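Local coordinates for ribosome-inactivating protein 3 (PDB 2PQJ), which belongs to the ribosome-inactivating protein family, folds as a mixed beta sheet packed with helices, and is modelled here with adenine bound, at residues S22-V27 and E162-N167; P40-E45 and D71-V76; L104-R109 and D148-L153; T121-R126 and L153-V158. One frame throughout, in Å; residues are numbered along the deposited sequence.

Interaction 1. Residues S22-V27 and E162-N167. With ADE (adenine), chain D.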
# COMPACT_ATOMS: atom_id res chain seq x y z
N SER A 22 -12.12 -4.56 5.19
CA SER A 22 -11.83 -4.84 6.58
C SER A 22 -10.70 -3.95 7.09
O SER A 22 -10.82 -3.35 8.17
CB SER A 22 -11.45 -6.33 6.71
OG SER A 22 -11.24 -6.73 8.06
N VAL A 23 -9.61 -3.84 6.33
CA VAL A 23 -8.49 -3.04 6.78
C VAL A 23 -8.79 -1.56 6.91
O VAL A 23 -8.48 -0.95 7.93
CB VAL A 23 -7.28 -3.19 5.88
CG1 VAL A 23 -6.13 -2.40 6.47
CG2 VAL A 23 -6.89 -4.65 5.76
N ARG A 24 -9.39 -0.97 5.88
CA ARG A 24 -9.70 0.45 5.94
C ARG A 24 -10.51 0.73 7.19
O ARG A 24 -10.22 1.66 7.93
CB ARG A 24 -10.46 0.87 4.69
CG ARG A 24 -9.63 0.78 3.43
CD ARG A 24 -10.49 1.02 2.22
NE ARG A 24 -9.72 1.37 1.03
CZ ARG A 24 -10.21 1.27 -0.21
NH1 ARG A 24 -11.44 0.84 -0.38
NH2 ARG A 24 -9.46 1.59 -1.26
N LYS A 25 -11.53 -0.10 7.42
CA LYS A 25 -12.38 0.07 8.59
C LYS A 25 -11.50 0.19 9.82
O LYS A 25 -11.72 1.04 10.68
CB LYS A 25 -13.31 -1.12 8.75
CG LYS A 25 -14.33 -1.27 7.64
CD LYS A 25 -15.22 -2.50 7.90
CE LYS A 25 -16.21 -2.76 6.76
NZ LYS A 25 -16.83 -4.11 6.87
N ASP A 26 -10.49 -0.66 9.90
CA ASP A 26 -9.59 -0.63 11.04
C ASP A 26 -8.82 0.69 11.05
O ASP A 26 -8.78 1.39 12.08
CB ASP A 26 -8.65 -1.83 10.97
CG ASP A 26 -9.31 -3.12 11.45
OD1 ASP A 26 -8.85 -4.22 11.08
OD2 ASP A 26 -10.30 -3.02 12.21
N VAL A 27 -8.25 1.02 9.90
CA VAL A 27 -7.45 2.23 9.70
C VAL A 27 -8.19 3.50 10.03
O VAL A 27 -7.66 4.38 10.72
CB VAL A 27 -6.97 2.35 8.23
CG1 VAL A 27 -6.52 3.77 7.94
CG2 VAL A 27 -5.81 1.36 7.97
N GLU A 162 -1.21 0.29 -1.93
CA GLU A 162 -1.94 1.19 -2.82
C GLU A 162 -3.41 0.79 -2.86
O GLU A 162 -4.28 1.62 -3.12
CB GLU A 162 -1.34 1.18 -4.23
CG GLU A 162 0.18 1.37 -4.30
CD GLU A 162 0.64 2.68 -3.71
OE1 GLU A 162 -0.20 3.46 -3.24
OE2 GLU A 162 1.84 2.95 -3.73
N GLY A 163 -3.69 -0.48 -2.60
CA GLY A 163 -5.07 -0.93 -2.59
C GLY A 163 -5.82 -0.25 -1.46
O GLY A 163 -7.01 0.06 -1.58
N LEU A 164 -5.11 -0.04 -0.34
CA LEU A 164 -5.67 0.61 0.84
C LEU A 164 -5.88 2.09 0.58
O LEU A 164 -6.89 2.67 0.96
CB LEU A 164 -4.75 0.45 2.05
CG LEU A 164 -4.76 -0.90 2.78
CD1 LEU A 164 -3.71 -0.93 3.87
CD2 LEU A 164 -6.13 -1.13 3.37
N ARG A 165 -4.91 2.69 -0.09
CA ARG A 165 -4.95 4.11 -0.44
C ARG A 165 -5.93 4.49 -1.55
O ARG A 165 -6.71 5.42 -1.39
CB ARG A 165 -3.57 4.59 -0.86
CG ARG A 165 -2.46 4.24 0.09
CD ARG A 165 -1.20 4.74 -0.52
NE ARG A 165 -0.06 4.67 0.38
CZ ARG A 165 1.16 5.07 0.04
NH1 ARG A 165 1.37 5.55 -1.17
NH2 ARG A 165 2.14 4.99 0.92
N PHE A 166 -5.90 3.74 -2.65
CA PHE A 166 -6.72 4.05 -3.82
C PHE A 166 -7.91 3.10 -3.97
O PHE A 166 -7.78 1.89 -3.80
CB PHE A 166 -5.86 4.01 -5.09
CG PHE A 166 -4.72 4.99 -5.08
CD1 PHE A 166 -3.55 4.70 -4.41
CD2 PHE A 166 -4.83 6.20 -5.74
CE1 PHE A 166 -2.50 5.60 -4.40
CE2 PHE A 166 -3.78 7.11 -5.73
CZ PHE A 166 -2.61 6.80 -5.06
N ASN A 167 -9.06 3.67 -4.28
CA ASN A 167 -10.24 2.92 -4.70
C ASN A 167 -9.92 2.38 -6.07
O ASN A 167 -10.21 1.23 -6.39
CB ASN A 167 -11.45 3.84 -4.84
CG ASN A 167 -11.78 4.57 -3.56
OD1 ASN A 167 -11.87 3.96 -2.50
ND2 ASN A 167 -11.98 5.88 -3.66
N9 ADE D . 4.80 3.35 -2.16
C8 ADE D . 6.09 3.09 -2.52
N7 ADE D . 6.61 2.21 -1.73
C5 ADE D . 5.69 1.82 -0.81
C6 ADE D . 5.67 0.92 0.30
N6 ADE D . 6.79 0.15 0.63
N1 ADE D . 4.54 0.80 1.02
C2 ADE D . 3.46 1.52 0.73
N3 ADE D . 3.43 2.38 -0.29
C4 ADE D . 4.51 2.56 -1.07
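The junction between helix 16-28 and the C-terminal end of helix 150-165 lies in the interior of the ribosome-inactivating protein fold, and Arg24 spans it. With its chain extended from CG to NE, Arg24 slides past Leu164 in the opposite direction and brings its guanidinium to carbonyls at and just after the end of the longer helix. Arg24 NE donates to Leu164 O at 3.1 Å, a nearly straight bond (166° at the hydrogen) with the oxygen almost in the guanidinium plane. Arg24 NH2 sits 2.9 Å from Gly163 O and 3.1 Å from Phe166 O, the latter at the edge of the group. A positive charge here would probably suit the partial negative end of the helix.

Behind this polar end the contact is apolar: Val23 CG1 packs on Leu164 CD2 at 3.4 Å, the two side chains crossing at about a right angle, and Leu53 of strand 52-58 touches both. Phe166 leaves helical geometry and is the N-cap of helix 167-176, so that helix follows directly on the end of helix 150-165.

From the same final turn, Glu162 and Arg165 reach the adenine. Arg165 NH2 lies 3.2 Å from adenine N3, which stands over one face of the guanidinium, while Glu162 OE2 is 3.4 Å from adenine N9. A salt bridge joins Arg165 NH1 to Glu162 OE1 (3.3 Å), and Trp196 makes a cation-pi contact with Arg165.

Interaction 2. Residues P40-E45 and D71-V76. With ADE (adenine), chain D.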
# COMPACT_ATOMS: atom_id res chain seq x y z
N PRO A 40 -11.26 10.21 4.68
CA PRO A 40 -10.74 10.21 6.04
C PRO A 40 -9.26 10.56 5.93
O PRO A 40 -8.54 9.96 5.14
CB PRO A 40 -10.95 8.76 6.48
CG PRO A 40 -12.19 8.36 5.76
CD PRO A 40 -11.95 8.94 4.38
N VAL A 41 -8.81 11.53 6.70
CA VAL A 41 -7.42 11.94 6.67
C VAL A 41 -6.58 11.10 7.64
O VAL A 41 -6.91 10.97 8.82
CB VAL A 41 -7.30 13.45 7.00
CG1 VAL A 41 -5.91 13.96 6.71
CG2 VAL A 41 -8.30 14.23 6.19
N LEU A 42 -5.50 10.52 7.13
CA LEU A 42 -4.63 9.69 7.94
C LEU A 42 -3.97 10.40 9.12
O LEU A 42 -3.95 11.62 9.20
CB LEU A 42 -3.56 9.06 7.07
CG LEU A 42 -4.14 8.11 6.04
CD1 LEU A 42 -3.03 7.63 5.14
CD2 LEU A 42 -4.82 6.93 6.74
N PRO A 43 -3.45 9.61 10.07
CA PRO A 43 -2.78 10.13 11.26
C PRO A 43 -1.62 10.94 10.78
O PRO A 43 -1.02 10.62 9.76
CB PRO A 43 -2.31 8.87 11.97
CG PRO A 43 -3.38 7.89 11.62
CD PRO A 43 -3.61 8.15 10.16
N PRO A 44 -1.29 12.02 11.49
CA PRO A 44 -0.17 12.88 11.12
C PRO A 44 1.14 12.15 11.32
O PRO A 44 1.30 11.39 12.26
CB PRO A 44 -0.34 14.07 12.04
CG PRO A 44 -0.96 13.47 13.24
CD PRO A 44 -2.01 12.59 12.64
N GLU A 45 2.08 12.41 10.41
CA GLU A 45 3.41 11.79 10.41
C GLU A 45 4.33 12.16 11.58
O GLU A 45 4.30 13.29 12.10
CB GLU A 45 4.09 12.13 9.08
CG GLU A 45 5.24 11.25 8.68
CD GLU A 45 5.76 11.63 7.30
OE1 GLU A 45 6.63 10.92 6.76
OE2 GLU A 45 5.28 12.66 6.75
N ASP A 71 0.38 6.18 9.43
CA ASP A 71 0.52 7.58 9.09
C ASP A 71 0.55 7.82 7.59
O ASP A 71 0.04 8.85 7.11
CB ASP A 71 1.72 8.21 9.81
CG ASP A 71 3.03 7.57 9.45
OD1 ASP A 71 3.03 6.54 8.75
OD2 ASP A 71 4.07 8.11 9.87
N ASN A 72 1.08 6.87 6.83
CA ASN A 72 1.09 7.08 5.38
C ASN A 72 0.96 5.82 4.57
O ASN A 72 1.43 5.74 3.42
CB ASN A 72 2.33 7.87 4.96
CG ASN A 72 3.53 7.57 5.80
OD1 ASN A 72 3.96 6.43 5.90
ND2 ASN A 72 4.08 8.60 6.42
N LEU A 73 0.28 4.85 5.16
CA LEU A 73 0.02 3.57 4.55
C LEU A 73 1.20 3.05 3.76
O LEU A 73 1.07 2.59 2.64
CB LEU A 73 -1.24 3.69 3.68
CG LEU A 73 -2.41 4.23 4.51
CD1 LEU A 73 -3.74 4.08 3.80
CD2 LEU A 73 -2.46 3.42 5.80
N TYR A 74 2.37 3.13 4.38
CA TYR A 74 3.64 2.69 3.80
C TYR A 74 4.08 1.34 4.38
O TYR A 74 3.96 1.10 5.59
CB TYR A 74 4.70 3.74 4.10
CG TYR A 74 6.03 3.58 3.40
CD1 TYR A 74 6.21 4.03 2.09
CD2 TYR A 74 7.13 3.05 4.07
CE1 TYR A 74 7.46 3.97 1.47
CE2 TYR A 74 8.39 2.98 3.46
CZ TYR A 74 8.54 3.45 2.16
OH TYR A 74 9.79 3.43 1.55
N LEU A 75 4.59 0.45 3.53
CA LEU A 75 5.09 -0.85 3.98
C LEU A 75 6.52 -0.64 4.48
O LEU A 75 7.41 -0.30 3.70
CB LEU A 75 5.10 -1.86 2.84
CG LEU A 75 5.86 -3.17 3.12
CD1 LEU A 75 5.15 -4.00 4.19
CD2 LEU A 75 5.97 -3.96 1.82
N VAL A 76 6.73 -0.84 5.78
CA VAL A 76 8.06 -0.67 6.37
C VAL A 76 8.82 -1.99 6.45
O VAL A 76 10.05 -2.00 6.54
CB VAL A 76 7.94 -0.02 7.78
CG1 VAL A 76 9.29 -0.03 8.50
CG2 VAL A 76 7.43 1.42 7.64
N9 ADE D . 4.80 3.35 -2.16
C8 ADE D . 6.09 3.09 -2.52
N7 ADE D . 6.61 2.21 -1.73
C5 ADE D . 5.69 1.82 -0.81
C6 ADE D . 5.67 0.92 0.30
N6 ADE D . 6.79 0.15 0.63
N1 ADE D . 4.54 0.80 1.02
C2 ADE D . 3.46 1.52 0.73
N3 ADE D . 3.43 2.38 -0.29
C4 ADE D . 4.51 2.56 -1.07
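Leu42 and Leu73 meet at about a right angle, the branch tip CD1 of Leu42 lying 3.5 Å from CG of Leu73. The root of the same leucine rests on a backbone carbonyl, Leu42 CB being 3.6 Å from Asp71 O. Further along, Glu45 passes Asp71 with the two carboxylate planes perpendicular. It is the methylene CG of Glu45, not the acid, that meets Asp71, 3.6 Å from its OD2; the extended chain carries the like charge onward, leaving Glu45 OE1 4.9 Å from Asp71 OD2. At Asn72 the carboxylate and amide planes stand 80° apart, with Glu45 OE1 and Asn72 ND2 at 3.5 Å.

Next in the chain, Leu73 and Tyr74 together face Arg69 in a G1 beta bulge that starts strand 74-79. One face of the Tyr74 ring then lies against adenine C6. Leu75 N donates to adenine N1, a bond modelled rather short at 2.5 Å, and adenine N6 returns a weak one to Leu75 O.

Packing and a CA-H...O contact from Asp71 CA to Pro43 O (3.5 Å) make up most of the join to residues 40-45, which is therefore mainly one of shape: the Leu75 N-H is spent on the adenine, and Asp71 has its salt-bridge partner in Arg69.

Interaction 3. Residues L104-R109 and D148-L153. With ADE (adenine), chain D.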
# COMPACT_ATOMS: atom_id res chain seq x y z
N LEU A 104 17.08 -4.89 5.06
CA LEU A 104 16.83 -5.63 3.84
C LEU A 104 17.78 -5.33 2.73
O LEU A 104 17.81 -6.04 1.73
CB LEU A 104 15.40 -5.35 3.38
CG LEU A 104 14.38 -6.48 3.31
CD1 LEU A 104 13.03 -5.87 3.17
CD2 LEU A 104 14.67 -7.40 2.15
N GLY A 105 18.54 -4.25 2.89
CA GLY A 105 19.51 -3.87 1.87
C GLY A 105 19.10 -2.79 0.89
O GLY A 105 19.95 -2.18 0.23
N PHE A 106 17.80 -2.55 0.78
CA PHE A 106 17.28 -1.55 -0.14
C PHE A 106 16.01 -0.91 0.43
O PHE A 106 15.26 -1.55 1.17
CB PHE A 106 16.98 -2.21 -1.49
CG PHE A 106 16.27 -3.53 -1.36
CD1 PHE A 106 14.95 -3.60 -0.95
CD2 PHE A 106 16.95 -4.72 -1.62
CE1 PHE A 106 14.31 -4.82 -0.79
CE2 PHE A 106 16.31 -5.95 -1.47
CZ PHE A 106 14.99 -6.00 -1.06
N GLY A 107 15.77 0.36 0.10
CA GLY A 107 14.59 1.04 0.58
C GLY A 107 13.34 0.47 -0.07
O GLY A 107 13.42 -0.35 -0.99
N GLY A 108 12.18 0.92 0.38
CA GLY A 108 10.94 0.41 -0.17
C GLY A 108 10.15 1.37 -1.02
O GLY A 108 8.94 1.48 -0.86
N ARG A 109 10.82 2.08 -1.92
CA ARG A 109 10.13 3.01 -2.80
C ARG A 109 10.13 2.36 -4.18
O ARG A 109 10.85 1.39 -4.40
CB ARG A 109 10.87 4.35 -2.83
CG ARG A 109 10.73 5.17 -1.56
CD ARG A 109 11.96 6.04 -1.37
NE ARG A 109 12.78 6.03 -2.57
CZ ARG A 109 14.08 6.33 -2.60
NH1 ARG A 109 14.74 6.30 -3.75
NH2 ARG A 109 14.71 6.66 -1.48
N ASP A 148 15.37 -10.91 -6.27
CA ASP A 148 14.06 -11.20 -6.83
C ASP A 148 13.04 -11.21 -5.70
O ASP A 148 11.97 -11.81 -5.80
CB ASP A 148 14.05 -12.54 -7.56
CG ASP A 148 13.97 -12.38 -9.08
OD1 ASP A 148 13.00 -11.75 -9.56
OD2 ASP A 148 14.87 -12.88 -9.79
N THR A 149 13.42 -10.60 -4.58
CA THR A 149 12.49 -10.41 -3.47
C THR A 149 12.05 -8.96 -3.50
O THR A 149 11.19 -8.54 -2.72
CB THR A 149 13.17 -10.70 -2.11
OG1 THR A 149 13.25 -9.49 -1.35
CG2 THR A 149 14.56 -11.27 -2.33
N LYS A 150 12.64 -8.21 -4.41
CA LYS A 150 12.20 -6.87 -4.72
C LYS A 150 10.92 -7.01 -5.53
O LYS A 150 9.88 -6.50 -5.13
CB LYS A 150 13.26 -6.12 -5.54
CG LYS A 150 14.49 -5.71 -4.75
CD LYS A 150 15.37 -4.74 -5.53
CE LYS A 150 16.55 -4.27 -4.68
NZ LYS A 150 17.39 -3.25 -5.37
N SER A 151 11.00 -7.72 -6.65
CA SER A 151 9.83 -7.90 -7.52
C SER A 151 8.68 -8.52 -6.74
O SER A 151 7.51 -8.41 -7.12
CB SER A 151 10.16 -8.80 -8.71
OG SER A 151 10.20 -10.17 -8.33
N LYS A 152 9.01 -9.17 -5.63
CA LYS A 152 8.01 -9.81 -4.81
C LYS A 152 7.37 -8.82 -3.86
O LYS A 152 6.14 -8.81 -3.69
CB LYS A 152 8.64 -10.98 -4.06
CG LYS A 152 8.83 -12.20 -4.96
CD LYS A 152 7.47 -12.75 -5.38
CE LYS A 152 7.57 -13.92 -6.35
NZ LYS A 152 7.88 -13.50 -7.74
N LEU A 153 8.19 -7.97 -3.26
CA LEU A 153 7.68 -6.95 -2.36
C LEU A 153 6.81 -5.91 -3.10
O LEU A 153 5.73 -5.53 -2.63
CB LEU A 153 8.86 -6.27 -1.67
CG LEU A 153 9.58 -7.19 -0.68
CD1 LEU A 153 10.96 -6.67 -0.34
CD2 LEU A 153 8.71 -7.28 0.57
N9 ADE D . 4.80 3.35 -2.16
C8 ADE D . 6.09 3.09 -2.52
N7 ADE D . 6.61 2.21 -1.73
C5 ADE D . 5.69 1.82 -0.81
C6 ADE D . 5.67 0.92 0.30
N6 ADE D . 6.79 0.15 0.63
N1 ADE D . 4.54 0.80 1.02
C2 ADE D . 3.46 1.52 0.73
N3 ADE D . 3.43 2.38 -0.29
C4 ADE D . 4.51 2.56 -1.07
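The ring of Phe106 is sandwiched. Over one face lies the aliphatic part of Lys150, whose CG makes a CH-pi contact 3.8 Å from the centroid of the Phe106 ring and only 16° off its normal. On the opposite face, toward the rim, lies the carbonyl oxygen Leu104 O of the ring's own segment. Two groups of the helix end sit at the edge, near the ring plane: Leu153 CD1, 3.9 Å from Phe106 CE1, and Thr149 OG1, 3.9 Å from Phe106 CZ.

The first torsion of Phe106 (chi1 44°) sets CG between the backbone N and the carbonyl carbon, which folds the ring back beneath Leu104 O while it still faces the helix. Lys150, extended beyond CG, carries its ammonium group past the ring to a weak hydrogen bond with Asp112 O. Next to the ring, Leu104 and Leu153 point at each other tip to tip, CD1 to CD1 at 4.2 Å; Phe78 and Phe88 touch both leucines.

No hydrogen bond crosses between the segments. Further along the loop, Gly108 O accepts a bond from adenine N6 at 2.9 Å. Residues 104-109 thus form a connection from the sheet toward helix 110-114, packed by one aromatic ring on the first turn of helix 150-165 and contributing a backbone carbonyl to the adenine site of this ribosome-inactivating protein.

Interaction 4. Residues T121-R126 and L153-V158. With ADE (adenine), chain D.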
# COMPACT_ATOMS: atom_id res chain seq x y z
N THR A 121 3.60 -2.38 -15.13
CA THR A 121 4.35 -3.60 -15.36
C THR A 121 4.29 -4.62 -14.24
O THR A 121 4.35 -5.81 -14.50
CB THR A 121 5.82 -3.29 -15.71
OG1 THR A 121 6.42 -2.48 -14.69
CG2 THR A 121 5.89 -2.56 -17.06
N VAL A 122 4.20 -4.18 -12.99
CA VAL A 122 4.13 -5.14 -11.89
C VAL A 122 2.83 -5.94 -12.06
O VAL A 122 1.75 -5.35 -12.11
CB VAL A 122 4.06 -4.43 -10.53
CG1 VAL A 122 3.86 -5.44 -9.43
CG2 VAL A 122 5.32 -3.63 -10.30
N THR A 123 2.93 -7.26 -12.19
CA THR A 123 1.72 -8.06 -12.35
C THR A 123 1.20 -8.46 -10.97
O THR A 123 2.00 -8.75 -10.07
CB THR A 123 1.98 -9.30 -13.23
OG1 THR A 123 3.39 -9.41 -13.49
CG2 THR A 123 1.26 -9.19 -14.56
N MET A 124 -0.11 -8.47 -10.79
CA MET A 124 -0.68 -8.80 -9.49
C MET A 124 -1.87 -9.73 -9.58
O MET A 124 -2.52 -9.84 -10.62
CB MET A 124 -1.14 -7.54 -8.78
CG MET A 124 -0.17 -6.39 -8.77
SD MET A 124 -1.11 -4.93 -8.42
CE MET A 124 -1.45 -4.39 -10.06
N GLY A 125 -2.19 -10.36 -8.46
CA GLY A 125 -3.32 -11.26 -8.41
C GLY A 125 -3.16 -12.27 -7.30
O GLY A 125 -2.09 -12.40 -6.71
N ARG A 126 -4.23 -12.99 -7.00
CA ARG A 126 -4.19 -14.00 -5.97
C ARG A 126 -2.95 -14.90 -6.15
O ARG A 126 -2.20 -15.13 -5.21
CB ARG A 126 -5.47 -14.83 -6.01
CG ARG A 126 -5.59 -15.88 -4.92
CD ARG A 126 -6.86 -16.71 -5.08
NE ARG A 126 -8.05 -15.90 -4.91
CZ ARG A 126 -8.51 -15.51 -3.72
NH1 ARG A 126 -9.60 -14.76 -3.63
NH2 ARG A 126 -7.87 -15.90 -2.62
N LEU A 153 8.19 -7.97 -3.26
CA LEU A 153 7.68 -6.95 -2.36
C LEU A 153 6.81 -5.91 -3.10
O LEU A 153 5.73 -5.53 -2.63
CB LEU A 153 8.86 -6.27 -1.67
CG LEU A 153 9.58 -7.19 -0.68
CD1 LEU A 153 10.96 -6.67 -0.34
CD2 LEU A 153 8.71 -7.28 0.57
N VAL A 154 7.27 -5.49 -4.27
CA VAL A 154 6.57 -4.51 -5.09
C VAL A 154 5.16 -4.91 -5.51
O VAL A 154 4.35 -4.06 -5.88
CB VAL A 154 7.39 -4.14 -6.35
CG1 VAL A 154 7.03 -5.06 -7.49
CG2 VAL A 154 7.14 -2.67 -6.73
N LYS A 155 4.86 -6.20 -5.49
CA LYS A 155 3.52 -6.64 -5.86
C LYS A 155 2.65 -6.38 -4.65
O LYS A 155 1.58 -5.77 -4.76
CB LYS A 155 3.49 -8.13 -6.19
CG LYS A 155 4.24 -8.51 -7.45
CD LYS A 155 4.34 -10.02 -7.60
CE LYS A 155 5.04 -10.39 -8.88
NZ LYS A 155 4.19 -10.09 -10.07
N LEU A 156 3.12 -6.86 -3.49
CA LEU A 156 2.41 -6.70 -2.23
C LEU A 156 2.26 -5.21 -1.93
O LEU A 156 1.26 -4.75 -1.37
CB LEU A 156 3.15 -7.44 -1.11
CG LEU A 156 3.08 -8.98 -1.13
CD1 LEU A 156 3.92 -9.58 -0.01
CD2 LEU A 156 1.62 -9.42 -0.97
N VAL A 157 3.26 -4.44 -2.32
CA VAL A 157 3.19 -3.01 -2.10
C VAL A 157 1.97 -2.42 -2.83
O VAL A 157 1.16 -1.73 -2.22
CB VAL A 157 4.51 -2.36 -2.55
CG1 VAL A 157 4.31 -0.90 -2.90
CG2 VAL A 157 5.54 -2.52 -1.44
N VAL A 158 1.82 -2.70 -4.12
CA VAL A 158 0.68 -2.17 -4.88
C VAL A 158 -0.59 -2.89 -4.43
O VAL A 158 -1.59 -2.27 -4.10
CB VAL A 158 0.87 -2.35 -6.44
CG1 VAL A 158 -0.36 -1.88 -7.19
CG2 VAL A 158 2.12 -1.57 -6.92
N9 ADE D . 4.80 3.35 -2.16
C8 ADE D . 6.09 3.09 -2.52
N7 ADE D . 6.61 2.21 -1.73
C5 ADE D . 5.69 1.82 -0.81
C6 ADE D . 5.67 0.92 0.30
N6 ADE D . 6.79 0.15 0.63
N1 ADE D . 4.54 0.80 1.02
C2 ADE D . 3.46 1.52 0.73
N3 ADE D . 3.43 2.38 -0.29
C4 ADE D . 4.51 2.56 -1.07
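The ammonium group of Lys155 is gripped by two partners: it donates to the backbone carbonyl of Thr123, NZ to O at 2.6 Å, and forms a salt bridge with Glu128 of helix 126-137. The nitrogen approaches Thr123 O at a C=O...N angle of 132°, tilted 29° from the carbonyl plane. The Lys155 chain is extended as far as CE and then turns (chi4 -70°), which curls NZ over the oxygen; CG, CD and CE of Lys155 all stay close to the same atom. The side chains of Thr123 and Lys155 lie side by side, pointing the same way.

Apolar packing flanks this polar link. Val122 straddles two residues of the helix, its CG1 branch lying 3.7 Å from Lys155 CG and its CG2 branch 3.6 Å from Val154 CG1. One helical turn beyond Val154, Val158 receives the sulfur of Met124 at about a right angle, Met124 SD to Val158 CG1 at 3.4 Å. Residues 121-126 lead from helix 110-114 to helix 126-137, whose N-cap is Gly125, so the contact ties this connection to the long helix 150-165.

Val157, also on that helix, meets the adenine: its CG2 is 3.6 Å from adenine N6, and its CG1 is 3.7 Å from adenine C5. Lys155 is buried, and its charge is probably stabilised by the carboxylate of Glu128 together with the carbonyl of Thr123.

Helix 150-165 is a recurring element: interaction 3 takes its first turn, interaction 4 its middle and interaction 1 its end, with Leu153 shared by interactions 3 and 4. Interactions 1, 2 and 4 are buried, although Glu45 brings interaction 2 out to the surface; interaction 3 is only partly buried. Chemistry does not simply track burial: a long basic side chain bonds to backbone carbonyl oxygen in 1 and 4, whereas 2, also buried, and 3 rely mostly on packing across their segments. Adenine draws all four together. Tyr74 OH probably hydrogen-bonds Gly108 O between 2 and 3, and Leu75 packs on Val157 between 2 and 4.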